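Local coordinates for protein salmonella typhimurium DB7155 bacteriophage DET7 tailspike (Bacteriophage, PDB 2V5I) that serves as the trimeric receptor-binding tailspike of its phage, binding and probably hydrolysing the O-antigen polysaccharide on the surface of its Salmonella host, at residues G220-G225 with V248-A253; S280-P285 with I327-S332; A74-N79 with D159-S164; N87-E92 with A176-R181. One frame throughout, in Å; residues are numbered along the deposited sequence.

Running from the N terminus, the chain passes 74-79 and then 87-92 before either finds its partner. Return of the chain at 159-164 closes contact 3 over 79 intervening residues, and 176-181 then closes contact 4, so these two loops cross. They also touch, because strands 156-161 and 176-181 are neighbours. Contact 3 pairs strands on one face of the beta-helix, whereas contact 4 packs that face against another, strand 85-92. Contacts 1 and 2 follow in series: 220-225 meets 248-253 after 22 residues, and 280-285 meets 327-332 after 41. These two ladders share a face, strand 249-251 lying beside 280-283, with centres 9 Å apart.

Contact 1: residues G220-G225 with V248-A253; sequences GRVHYG and VTSWRA
Chi1 of 179° swings the Trp251 indole out opposite its own backbone N and brings its six-membered ring to His223, whose CG lies anti to the carbonyl carbon (chi1 -70°). The result is an edge-to-face pair: Trp251 CE3 sits over the centre of the imidazole, 3.6 Å from His223 ND1, with the planes 68° apart. Arg221 fixes the rotation of the imidazole, since its NE (3.3 Å) and NH2 (2.9 Å) both donate to His223 NE2. Tyr224 completes an aromatic cluster, its CE2 lying 3.6 Å from Trp251 CZ3. The extended Arg252 runs alongside the tyrosine, its aliphatic part lying on the ring and its charged end reaching the hydroxyl: CD packs on CE1 at 3.5 Å, and NH1 donates to Tyr224 OH at 3.0 Å. Beneath these side chains the backbones form a regular parallel ladder, with Val222 giving its N-H to Thr249 O and taking that of Trp251. A glycine suits position 220 because of its positive phi. The pair belongs to successive turns of a parallel beta-helix, flanked by strand 187-196 beside 220-224 and by strand 280-283 beside 249-251, while Ser240 of the second subunit packs on His223 and Trp251.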
loop_
_atom_site.group_PDB
_atom_site.type_symbol
_atom_site.label_atom_id
_atom_site.label_comp_id
_atom_site.label_asym_id
_atom_site.label_seq_id
_atom_site.Cartn_x
_atom_site.Cartn_y
_atom_site.Cartn_z
ATOM N N GLY A 220 -5.941 17.652 -0.654
ATOM C CA GLY A 220 -6.533 18.516 -1.664
ATOM C C GLY A 220 -6.012 18.233 -3.072
ATOM O O GLY A 220 -5.459 17.173 -3.324
ATOM N N ARG A 221 -6.366 19.126 -3.997
ATOM C CA ARG A 221 -6.131 18.920 -5.412
ATOM C C ARG A 221 -5.853 20.222 -6.133
ATOM O O ARG A 221 -6.318 21.298 -5.741
ATOM C CB ARG A 221 -7.435 18.430 -6.077
ATOM C CG ARG A 221 -8.235 17.396 -5.446
ATOM C CD ARG A 221 -9.690 17.353 -6.021
ATOM N NE ARG A 221 -9.671 17.182 -7.466
ATOM C CZ ARG A 221 -9.557 16.019 -8.113
ATOM N NH1 ARG A 221 -9.371 14.876 -7.446
ATOM N NH2 ARG A 221 -9.497 16.001 -9.450
ATOM N N VAL A 222 -5.080 20.083 -7.210
ATOM C CA VAL A 222 -4.824 21.136 -8.177
ATOM C C VAL A 222 -5.058 20.630 -9.610
ATOM O O VAL A 222 -4.895 19.475 -9.881
ATOM C CB VAL A 222 -3.417 21.725 -8.012
ATOM C CG1 VAL A 222 -3.235 22.315 -6.610
ATOM C CG2 VAL A 222 -2.338 20.731 -8.270
ATOM N N HIS A 223 -5.513 21.551 -10.478
ATOM C CA HIS A 223 -5.915 21.248 -11.871
ATOM C C HIS A 223 -5.230 22.197 -12.881
ATOM O O HIS A 223 -5.040 23.407 -12.600
ATOM C CB HIS A 223 -7.415 21.451 -12.073
ATOM C CG HIS A 223 -8.308 20.460 -11.391
ATOM N ND1 HIS A 223 -9.657 20.423 -11.645
ATOM C CD2 HIS A 223 -8.059 19.458 -10.496
ATOM C CE1 HIS A 223 -10.216 19.446 -10.936
ATOM N NE2 HIS A 223 -9.266 18.829 -10.246
ATOM N N TYR A 224 -4.855 21.634 -14.033
ATOM C CA TYR A 224 -4.302 22.405 -15.153
ATOM C C TYR A 224 -3.019 23.161 -14.712
ATOM O O TYR A 224 -2.173 22.556 -14.025
ATOM C CB TYR A 224 -5.406 23.320 -15.780
ATOM C CG TYR A 224 -6.506 22.513 -16.432
ATOM C CD1 TYR A 224 -6.265 21.782 -17.544
ATOM C CD2 TYR A 224 -7.820 22.499 -15.907
ATOM C CE1 TYR A 224 -7.286 21.019 -18.167
ATOM C CE2 TYR A 224 -8.819 21.760 -16.509
ATOM C CZ TYR A 224 -8.553 21.014 -17.592
ATOM O OH TYR A 224 -9.546 20.240 -18.184
ATOM N N GLY A 225 -2.839 24.407 -15.131
ATOM C CA GLY A 225 -1.576 25.124 -14.950
ATOM C C GLY A 225 -0.660 24.820 -16.143
ATOM O O GLY A 225 -0.662 23.734 -16.723
ATOM N N VAL A 248 -1.907 14.560 -1.786
ATOM C CA VAL A 248 -2.336 15.577 -2.776
ATOM C C VAL A 248 -2.617 14.933 -4.142
ATOM O O VAL A 248 -1.935 14.004 -4.533
ATOM C CB VAL A 248 -1.208 16.636 -2.960
ATOM C CG1 VAL A 248 -1.626 17.760 -3.867
ATOM C CG2 VAL A 248 -0.774 17.204 -1.611
ATOM N N THR A 249 -3.550 15.501 -4.917
ATOM C CA THR A 249 -3.759 15.055 -6.288
ATOM C C THR A 249 -3.508 16.233 -7.211
ATOM O O THR A 249 -3.913 17.359 -6.915
ATOM C CB THR A 249 -5.214 14.567 -6.484
ATOM O OG1 THR A 249 -5.463 13.433 -5.638
ATOM C CG2 THR A 249 -5.501 14.218 -7.957
ATOM N N SER A 250 -2.814 15.970 -8.337
ATOM C CA SER A 250 -2.732 16.866 -9.484
ATOM C C SER A 250 -3.344 16.228 -10.699
ATOM O O SER A 250 -3.067 15.092 -10.990
ATOM C CB SER A 250 -1.267 17.221 -9.813
ATOM O OG SER A 250 -1.074 17.794 -11.117
ATOM N N TRP A 251 -4.163 16.996 -11.415
ATOM C CA TRP A 251 -4.804 16.537 -12.671
ATOM C C TRP A 251 -4.505 17.529 -13.826
ATOM O O TRP A 251 -4.641 18.776 -13.682
ATOM C CB TRP A 251 -6.305 16.460 -12.496
ATOM C CG TRP A 251 -7.111 16.015 -13.721
ATOM C CD1 TRP A 251 -7.099 14.817 -14.358
ATOM C CD2 TRP A 251 -8.088 16.814 -14.375
ATOM N NE1 TRP A 251 -8.019 14.811 -15.386
ATOM C CE2 TRP A 251 -8.661 16.025 -15.392
ATOM C CE3 TRP A 251 -8.574 18.095 -14.147
ATOM C CZ2 TRP A 251 -9.687 16.513 -16.218
ATOM C CZ3 TRP A 251 -9.591 18.587 -14.962
ATOM C CH2 TRP A 251 -10.155 17.768 -15.968
ATOM N N ARG A 252 -4.077 16.974 -14.947
ATOM C CA ARG A 252 -3.797 17.693 -16.203
ATOM C C ARG A 252 -2.817 18.869 -16.057
ATOM O O ARG A 252 -2.950 19.911 -16.688
ATOM C CB ARG A 252 -5.111 18.143 -16.861
ATOM C CG ARG A 252 -5.900 16.999 -17.482
ATOM C CD ARG A 252 -7.145 17.481 -18.214
ATOM N NE ARG A 252 -7.832 16.325 -18.833
ATOM C CZ ARG A 252 -8.962 16.425 -19.514
ATOM N NH1 ARG A 252 -9.545 17.587 -19.675
ATOM N NH2 ARG A 252 -9.524 15.335 -20.027
ATOM N N ALA A 253 -1.754 18.655 -15.298
ATOM C CA ALA A 253 -0.643 19.634 -15.220
ATOM C C ALA A 253 -0.046 19.795 -16.603
ATOM O O ALA A 253 0.220 18.846 -17.322
ATOM C CB ALA A 253 0.429 19.145 -14.255
HETATM O O HOH W 1 -6.166 14.444 -3.017
HETATM O O HOH W 2 -2.289 20.193 -12.032
#

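Contact 2: residues S280-P285 with I327-S332; sequences SVALSP and ILVMNS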
loop_
_atom_site.group_PDB
_atom_site.type_symbol
_atom_site.label_atom_id
_atom_site.label_comp_id
_atom_site.label_asym_id
_atom_site.label_seq_id
_atom_site.Cartn_x
_atom_site.Cartn_y
_atom_site.Cartn_z
ATOM N N SER A 280 0.053 10.269 -2.596
ATOM C CA SER A 280 -0.318 11.309 -3.573
ATOM C C SER A 280 -0.529 10.724 -4.971
ATOM O O SER A 280 -0.155 9.603 -5.257
ATOM C CB SER A 280 0.711 12.418 -3.595
ATOM O OG SER A 280 0.788 13.067 -2.345
ATOM N N VAL A 281 -1.254 11.477 -5.811
ATOM C CA VAL A 281 -1.781 10.953 -7.076
ATOM C C VAL A 281 -1.585 11.983 -8.155
ATOM O O VAL A 281 -1.908 13.159 -7.953
ATOM C CB VAL A 281 -3.294 10.687 -6.947
ATOM C CG1 VAL A 281 -3.809 10.147 -8.256
ATOM C CG2 VAL A 281 -3.570 9.667 -5.803
ATOM N N ALA A 282 -0.968 11.571 -9.295
ATOM C CA ALA A 282 -0.873 12.462 -10.485
ATOM C C ALA A 282 -1.651 11.821 -11.608
ATOM O O ALA A 282 -1.397 10.674 -11.962
ATOM C CB ALA A 282 0.567 12.717 -10.904
ATOM N N LEU A 283 -2.580 12.585 -12.223
ATOM C CA LEU A 283 -3.471 12.091 -13.277
ATOM C C LEU A 283 -3.288 12.986 -14.528
ATOM O O LEU A 283 -3.336 14.237 -14.436
ATOM C CB LEU A 283 -4.934 12.180 -12.810
ATOM C CG LEU A 283 -5.317 11.357 -11.590
ATOM C CD1 LEU A 283 -6.778 11.614 -11.358
ATOM C CD2 LEU A 283 -5.036 9.949 -11.772
ATOM N N SER A 284 -3.032 12.355 -15.678
ATOM C CA SER A 284 -2.935 13.014 -16.984
ATOM C C SER A 284 -1.999 14.232 -17.056
ATOM O O SER A 284 -2.382 15.209 -17.694
ATOM C CB SER A 284 -4.330 13.416 -17.429
ATOM O OG SER A 284 -5.164 12.239 -17.510
ATOM N N PRO A 285 -0.801 14.194 -16.452
ATOM C CA PRO A 285 0.144 15.316 -16.710
ATOM C C PRO A 285 0.716 15.234 -18.127
ATOM O O PRO A 285 0.875 14.163 -18.675
ATOM C CB PRO A 285 1.266 15.089 -15.699
ATOM C CG PRO A 285 1.286 13.627 -15.609
ATOM C CD PRO A 285 -0.161 13.174 -15.601
ATOM N N ILE A 327 2.530 6.167 -3.877
ATOM C CA ILE A 327 2.137 7.139 -4.905
ATOM C C ILE A 327 1.524 6.444 -6.104
ATOM O O ILE A 327 1.840 5.303 -6.397
ATOM C CB ILE A 327 3.344 8.040 -5.331
ATOM C CG1 ILE A 327 4.533 7.254 -5.861
ATOM C CG2 ILE A 327 3.779 8.924 -4.166
ATOM C CD1 ILE A 327 5.485 8.037 -6.654
ATOM N N LEU A 328 0.671 7.172 -6.829
ATOM C CA LEU A 328 -0.090 6.618 -7.968
ATOM C C LEU A 328 -0.040 7.603 -9.129
ATOM O O LEU A 328 -0.185 8.812 -8.910
ATOM C CB LEU A 328 -1.554 6.393 -7.590
ATOM C CG LEU A 328 -2.570 6.026 -8.697
ATOM C CD1 LEU A 328 -2.259 4.706 -9.298
ATOM C CD2 LEU A 328 -4.018 6.080 -8.158
ATOM N N VAL A 329 0.277 7.091 -10.325
ATOM C CA VAL A 329 0.256 7.915 -11.531
ATOM C C VAL A 329 -0.566 7.192 -12.608
ATOM O O VAL A 329 -0.382 6.003 -12.809
ATOM C CB VAL A 329 1.671 8.192 -12.077
ATOM C CG1 VAL A 329 1.617 9.039 -13.354
ATOM C CG2 VAL A 329 2.606 8.873 -11.020
ATOM N N MET A 330 -1.403 7.955 -13.326
ATOM C CA MET A 330 -2.104 7.391 -14.481
ATOM C C MET A 330 -2.208 8.391 -15.623
ATOM O O MET A 330 -2.345 9.601 -15.399
ATOM C CB MET A 330 -3.523 6.985 -14.056
ATOM C CG MET A 330 -3.551 5.904 -13.022
ATOM S SD MET A 330 -5.246 5.359 -12.654
ATOM C CE MET A 330 -5.712 4.746 -14.270
ATOM N N ASN A 331 -2.050 7.861 -16.839
ATOM C CA ASN A 331 -2.264 8.603 -18.087
ATOM C C ASN A 331 -1.302 9.770 -18.335
ATOM O O ASN A 331 -1.649 10.713 -19.014
ATOM C CB ASN A 331 -3.718 9.053 -18.226
ATOM C CG ASN A 331 -4.084 9.381 -19.646
ATOM O OD1 ASN A 331 -3.655 8.674 -20.594
ATOM N ND2 ASN A 331 -4.948 10.402 -19.829
ATOM N N SER A 332 -0.067 9.675 -17.877
ATOM C CA SER A 332 0.954 10.690 -18.192
ATOM C C SER A 332 1.331 10.611 -19.668
ATOM O O SER A 332 1.314 9.563 -20.275
ATOM C CB SER A 332 2.205 10.542 -17.311
ATOM O OG SER A 332 2.744 9.237 -17.458
#
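Strands 280-283 and 327-330, with the turns that follow them, belong to successive coils of a right-handed parallel beta-helix, with Val281 opposite Leu328, Ala282 opposite Val329 and Leu283 opposite Met330. The firm part is the backbone. Leu328 N donates to Ser280 O, Leu328 O accepts from Ala282 N at 2.9 Å, Met330 N returns to Ala282 O, and Met330 O takes the N-H of Ser284 at 2.9 Å, an almost straight bond. The side chains on the two faces touch more lightly. On one face small Ala282 lies next to Val329, CB to CG2 4.4 Å, and Phe290 packs on Val329 from within the coil. The other face carries larger residues: Val281 CG1 meets Leu328 CD2 at 4.1 Å, and Leu283 CD2 reaches Met330 CB at 4.0 Å. All four pack against the second subunit, and the apolar Leu328 and Met330 suit their places because its Leu323 lies on both. Met330 is partly exposed, and its end leads away from Leu283.

The packing tightens again where the strands end. Pro285 CG rests 3.6 Å from Ser332 CB, just past the corner. Ser284 and Asn331 both adopt left-handed backbone angles there, a conformation asparagine accepts readily. Tyr378 OH holds Asn331 OD1, which leaves the amide nitrogen facing the adjacent turn: Asn331 ND2 donates to Ser284 OG at 3.0 Å, the hydroxyl oxygen lying 15° out of the amide plane.

Contact 3: residues A74-N79 with D159-S164; sequences ALIFNN and DIRSAS
Arg161 lies across Ile76 on one face of a parallel beta-helix, where strands 73-78 and 156-161 run side by side. Chi1 of -68° turns its chain toward the neighbouring strand and back toward Asp159, and the extended course from CG to NE carries the guanidinium over the isoleucine. Both branches of Ile76 take part. With CG1 beside the backbone N (chi1 -57°), CG2 falls anti to that N and lies under one guanidinium face, 3.5 Å from Arg161 NE, while the extended CG1 arm brings CD1 to 3.5 Å from Arg161 NH2. A branched aliphatic residue suits this place because it offers two methyls to a broad flat group.

Asp159, with chi1 near 180°, holds that group in position. It is gripped side-on, Arg161 NE to OD1 at 3.1 Å and Arg161 NH2 to OD2 at 2.8 Å; both nitrogens approach from well above the carboxylate plane. Arg181 NE makes a second salt bridge to OD2, which would favour the charged carboxylate. On the other face of the sheet Phe77 points its ring away from Ile160 toward Phe56; the nearest approach of the two side chains, Phe77 CB to Ile160 CG1, is 4.3 Å.

Three backbone bonds join the strands, the last from Arg161 N to Phe77 O. Beyond it they diverge, and waters enter: one accepts from Asn79 N and donates to Arg161 O, and another joins Asn78 OD1 to Arg161 NH1, 3.0 Å from each.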
loop_
_atom_site.group_PDB
_atom_site.type_symbol
_atom_site.label_atom_id
_atom_site.label_comp_id
_atom_site.label_asym_id
_atom_site.label_seq_id
_atom_site.Cartn_x
_atom_site.Cartn_y
_atom_site.Cartn_z
ATOM N N ALA A 74 1.088 39.778 -9.192
ATOM C CA ALA A 74 1.308 39.322 -7.829
ATOM C C ALA A 74 0.677 40.268 -6.797
ATOM O O ALA A 74 0.804 41.520 -6.894
ATOM C CB ALA A 74 2.810 39.210 -7.555
ATOM N N LEU A 75 -0.042 39.670 -5.843
ATOM C CA LEU A 75 -0.471 40.318 -4.616
ATOM C C LEU A 75 0.498 39.843 -3.552
ATOM O O LEU A 75 0.616 38.644 -3.315
ATOM C CB LEU A 75 -1.903 39.918 -4.296
ATOM C CG LEU A 75 -2.516 40.449 -3.017
ATOM C CD1 LEU A 75 -2.462 42.011 -2.975
ATOM C CD2 LEU A 75 -3.911 39.913 -2.818
ATOM N N ILE A 76 1.270 40.774 -2.973
ATOM C CA ILE A 76 2.432 40.450 -2.121
ATOM C C ILE A 76 2.132 40.716 -0.655
ATOM O O ILE A 76 1.792 41.834 -0.302
ATOM C CB ILE A 76 3.684 41.258 -2.539
ATOM C CG1 ILE A 76 4.003 40.993 -4.004
ATOM C CG2 ILE A 76 4.877 40.953 -1.582
ATOM C CD1 ILE A 76 4.941 42.018 -4.634
ATOM N N PHE A 77 2.331 39.689 0.180
ATOM C CA PHE A 77 2.079 39.765 1.629
ATOM C C PHE A 77 3.427 39.691 2.356
ATOM O O PHE A 77 4.096 38.635 2.392
ATOM C CB PHE A 77 1.202 38.603 2.129
ATOM C CG PHE A 77 -0.295 38.703 1.798
ATOM C CD1 PHE A 77 -0.816 39.686 0.973
ATOM C CD2 PHE A 77 -1.191 37.778 2.342
ATOM C CE1 PHE A 77 -2.211 39.736 0.725
ATOM C CE2 PHE A 77 -2.525 37.834 2.118
ATOM C CZ PHE A 77 -3.050 38.801 1.293
ATOM N N ASN A 78 3.821 40.832 2.971
ATOM C CA ASN A 78 5.063 40.982 3.715
ATOM C C ASN A 78 4.842 41.063 5.201
ATOM O O ASN A 78 3.802 41.548 5.670
ATOM C CB ASN A 78 5.740 42.304 3.306
ATOM C CG ASN A 78 6.164 42.338 1.857
ATOM O OD1 ASN A 78 6.936 41.516 1.415
ATOM N ND2 ASN A 78 5.654 43.320 1.107
ATOM N N ASN A 79 5.826 40.565 5.953
ATOM C CA ASN A 79 5.843 40.644 7.408
ATOM C C ASN A 79 4.638 40.018 8.107
ATOM O O ASN A 79 4.212 40.475 9.160
ATOM C CB ASN A 79 6.023 42.096 7.835
ATOM C CG ASN A 79 7.251 42.716 7.262
ATOM O OD1 ASN A 79 8.325 42.096 7.238
ATOM N ND2 ASN A 79 7.125 43.962 6.813
ATOM N N ASP A 159 1.720 35.974 -3.244
ATOM C CA ASP A 159 3.188 35.895 -3.048
ATOM C C ASP A 159 3.430 36.212 -1.568
ATOM O O ASP A 159 3.387 37.368 -1.157
ATOM C CB ASP A 159 3.879 36.879 -4.024
ATOM C CG ASP A 159 5.387 36.875 -3.951
ATOM O OD1 ASP A 159 5.948 36.452 -2.916
ATOM O OD2 ASP A 159 6.014 37.312 -4.974
ATOM N N ILE A 160 3.711 35.178 -0.778
ATOM C CA ILE A 160 3.983 35.326 0.661
ATOM C C ILE A 160 5.490 35.298 0.872
ATOM O O ILE A 160 6.174 34.391 0.420
ATOM C CB ILE A 160 3.257 34.228 1.435
ATOM C CG1 ILE A 160 1.731 34.465 1.308
ATOM C CG2 ILE A 160 3.709 34.250 2.895
ATOM C CD1 ILE A 160 0.938 33.445 1.934
ATOM N N ARG A 161 6.032 36.349 1.507
ATOM C CA ARG A 161 7.478 36.566 1.546
ATOM C C ARG A 161 8.064 36.480 2.954
ATOM O O ARG A 161 7.518 37.044 3.900
ATOM C CB ARG A 161 7.788 37.955 0.967
ATOM C CG ARG A 161 7.492 37.963 -0.467
ATOM C CD ARG A 161 8.010 39.102 -1.176
ATOM N NE ARG A 161 7.647 38.977 -2.566
ATOM C CZ ARG A 161 7.926 39.887 -3.497
ATOM N NH1 ARG A 161 8.598 40.990 -3.157
ATOM N NH2 ARG A 161 7.529 39.690 -4.759
ATOM N N SER A 162 9.110 35.676 3.098
ATOM C CA SER A 162 9.858 35.541 4.357
ATOM C C SER A 162 9.012 35.343 5.612
ATOM O O SER A 162 9.195 36.032 6.632
ATOM C CB SER A 162 10.807 36.740 4.521
ATOM O OG SER A 162 11.730 36.817 3.435
ATOM N N ALA A 163 8.118 34.381 5.546
ATOM C CA ALA A 163 7.230 34.050 6.656
ATOM C C ALA A 163 7.621 32.685 7.259
ATOM O O ALA A 163 8.308 31.879 6.638
ATOM C CB ALA A 163 5.799 34.024 6.193
ATOM N N SER A 164 7.146 32.450 8.465
ATOM C CA SER A 164 7.356 31.183 9.157
ATOM C C SER A 164 6.019 30.725 9.714
ATOM O O SER A 164 5.277 31.539 10.292
ATOM C CB SER A 164 8.374 31.403 10.278
ATOM O OG SER A 164 8.411 30.284 11.104
HETATM O O HOH W 3 4.933 37.575 4.964
HETATM O O HOH W 4 9.283 42.091 -0.436
HETATM O O HOH W 5 8.290 39.442 5.065
#

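Contact 4: residues N87-E92 with A176-R181; sequences NQPFME and AAYLFR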
loop_
_atom_site.group_PDB
_atom_site.type_symbol
_atom_site.label_atom_id
_atom_site.label_comp_id
_atom_site.label_asym_id
_atom_site.label_seq_id
_atom_site.Cartn_x
_atom_site.Cartn_y
_atom_site.Cartn_z
ATOM N N ASN A 87 -7.721 31.397 5.447
ATOM C CA ASN A 87 -8.791 30.437 5.154
ATOM C C ASN A 87 -9.522 30.785 3.879
ATOM O O ASN A 87 -10.046 31.893 3.715
ATOM C CB ASN A 87 -9.821 30.438 6.310
ATOM C CG ASN A 87 -9.249 29.883 7.596
ATOM O OD1 ASN A 87 -9.209 30.551 8.670
ATOM N ND2 ASN A 87 -8.791 28.673 7.511
ATOM N N GLN A 88 -9.615 29.805 2.976
ATOM C CA GLN A 88 -10.429 29.892 1.766
ATOM C C GLN A 88 -10.113 31.048 0.810
ATOM O O GLN A 88 -11.017 31.633 0.197
ATOM C CB GLN A 88 -11.967 29.841 2.078
ATOM C CG GLN A 88 -12.470 28.567 2.717
ATOM C CD GLN A 88 -13.942 28.655 3.185
ATOM O OE1 GLN A 88 -14.229 29.067 4.311
ATOM N NE2 GLN A 88 -14.855 28.254 2.335
ATOM N N PRO A 89 -8.802 31.365 0.627
ATOM C CA PRO A 89 -8.496 32.391 -0.343
ATOM C C PRO A 89 -8.896 31.903 -1.739
ATOM O O PRO A 89 -8.941 30.694 -2.020
ATOM C CB PRO A 89 -6.988 32.572 -0.226
ATOM C CG PRO A 89 -6.512 31.235 0.201
ATOM C CD PRO A 89 -7.597 30.725 1.132
ATOM N N PHE A 90 -9.209 32.847 -2.630
ATOM C CA PHE A 90 -9.508 32.495 -4.012
ATOM C C PHE A 90 -8.825 33.558 -4.910
ATOM O O PHE A 90 -9.221 34.748 -4.878
ATOM C CB PHE A 90 -11.035 32.486 -4.254
ATOM C CG PHE A 90 -11.458 31.883 -5.561
ATOM C CD1 PHE A 90 -11.414 32.620 -6.742
ATOM C CD2 PHE A 90 -11.902 30.577 -5.624
ATOM C CE1 PHE A 90 -11.825 32.064 -7.976
ATOM C CE2 PHE A 90 -12.280 29.999 -6.831
ATOM C CZ PHE A 90 -12.259 30.756 -8.018
ATOM N N MET A 91 -7.799 33.146 -5.694
ATOM C CA MET A 91 -7.081 34.025 -6.620
ATOM C C MET A 91 -7.643 33.851 -8.026
ATOM O O MET A 91 -7.762 32.713 -8.495
ATOM C CB MET A 91 -5.607 33.631 -6.604
ATOM C CG MET A 91 -4.994 33.722 -5.276
ATOM S SD MET A 91 -5.059 35.311 -4.432
ATOM C CE MET A 91 -4.216 36.368 -5.580
ATOM N N GLU A 92 -8.058 34.947 -8.689
ATOM C CA GLU A 92 -8.609 34.850 -10.058
ATOM C C GLU A 92 -7.951 35.898 -10.946
ATOM O O GLU A 92 -7.780 37.058 -10.542
ATOM C CB GLU A 92 -10.116 35.049 -10.026
ATOM C CG GLU A 92 -10.737 35.145 -11.433
ATOM C CD GLU A 92 -12.233 35.141 -11.437
ATOM O OE1 GLU A 92 -12.884 34.748 -10.437
ATOM O OE2 GLU A 92 -12.790 35.506 -12.503
ATOM N N ALA A 176 -4.573 30.650 -11.230
ATOM C CA ALA A 176 -4.029 31.070 -9.950
ATOM C C ALA A 176 -2.665 30.462 -9.666
ATOM O O ALA A 176 -2.310 29.432 -10.221
ATOM C CB ALA A 176 -4.989 30.649 -8.825
ATOM N N ALA A 177 -1.889 31.178 -8.850
ATOM C CA ALA A 177 -0.661 30.626 -8.249
ATOM C C ALA A 177 -0.509 31.050 -6.796
ATOM O O ALA A 177 -0.871 32.129 -6.435
ATOM C CB ALA A 177 0.536 31.061 -9.018
ATOM N N TYR A 178 0.050 30.139 -5.966
ATOM C CA TYR A 178 0.405 30.430 -4.625
ATOM C C TYR A 178 1.906 30.228 -4.510
ATOM O O TYR A 178 2.427 29.172 -4.840
ATOM C CB TYR A 178 -0.357 29.473 -3.683
ATOM C CG TYR A 178 -1.837 29.797 -3.656
ATOM C CD1 TYR A 178 -2.733 29.233 -4.600
ATOM C CD2 TYR A 178 -2.353 30.689 -2.712
ATOM C CE1 TYR A 178 -4.084 29.593 -4.586
ATOM C CE2 TYR A 178 -3.701 31.047 -2.705
ATOM C CZ TYR A 178 -4.555 30.468 -3.623
ATOM O OH TYR A 178 -5.887 30.851 -3.543
ATOM N N LEU A 179 2.617 31.276 -4.094
ATOM C CA LEU A 179 4.074 31.300 -4.143
ATOM C C LEU A 179 4.574 31.728 -2.789
ATOM O O LEU A 179 4.125 32.734 -2.268
ATOM C CB LEU A 179 4.525 32.312 -5.200
ATOM C CG LEU A 179 6.006 32.681 -5.212
ATOM C CD1 LEU A 179 6.879 31.464 -5.425
ATOM C CD2 LEU A 179 6.213 33.702 -6.277
ATOM N N PHE A 180 5.448 30.922 -2.178
ATOM C CA PHE A 180 6.097 31.251 -0.924
ATOM C C PHE A 180 7.569 31.497 -1.226
ATOM O O PHE A 180 8.272 30.564 -1.656
ATOM C CB PHE A 180 5.962 30.074 0.038
ATOM C CG PHE A 180 4.558 29.880 0.568
ATOM C CD1 PHE A 180 3.614 29.181 -0.191
ATOM C CD2 PHE A 180 4.218 30.338 1.799
ATOM C CE1 PHE A 180 2.316 29.039 0.300
ATOM C CE2 PHE A 180 2.984 30.142 2.313
ATOM C CZ PHE A 180 2.047 29.481 1.579
ATOM N N ARG A 181 8.080 32.701 -0.918
ATOM C CA ARG A 181 9.465 33.049 -1.206
ATOM C C ARG A 181 10.200 33.168 0.135
ATOM O O ARG A 181 9.759 33.926 1.024
ATOM C CB ARG A 181 9.536 34.419 -1.880
ATOM C CG ARG A 181 9.021 34.481 -3.280
ATOM C CD ARG A 181 9.282 35.878 -3.773
ATOM N NE ARG A 181 8.692 36.154 -5.077
ATOM C CZ ARG A 181 9.279 35.829 -6.228
ATOM N NH1 ARG A 181 10.411 35.138 -6.219
ATOM N NH2 ARG A 181 8.694 36.125 -7.384
#
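The phenol of Tyr178 has Met91 CG on one side of its ring plane and Pro89 CG on the other, both approaching obliquely near the outer end of the ring. Met91 CG is 3.7 Å from Tyr178 CZ and 3.5 Å from its OH; Pro89 CG stands 4.0 Å from Tyr178 CE2. The hydroxyl at the tip is not left without a partner, since it hydrogen-bonds to Gly172 O. Farther along the same strand the ring of Phe180 stacks on Phe204, and the Arg181 guanidinium carries Leu179 CD2 over one face.

Met91 bends at both chi2 (-57°) and chi3 (-59°), curling its sulfur end away after CG has touched the tyrosine. A flexible unbranched chain suits this place, as it can meet a ring and still turn aside. These residues come from two different faces of the parallel beta-helix: the short strand 90-92 and strand 176-181 are not paired but pass at 124°, their axes 6.6 Å apart, so the contact is made by side chains packing across the interior of the coil. Ile168 and Ile194 pack on Tyr178 as well, extending the apolar surroundings of its ring.

Where the backbones come nearest, a small residue suits the place. The methyl of Ala176 fits there, its CB 3.8 Å from Met91 CB and 3.5 Å from Met91 O.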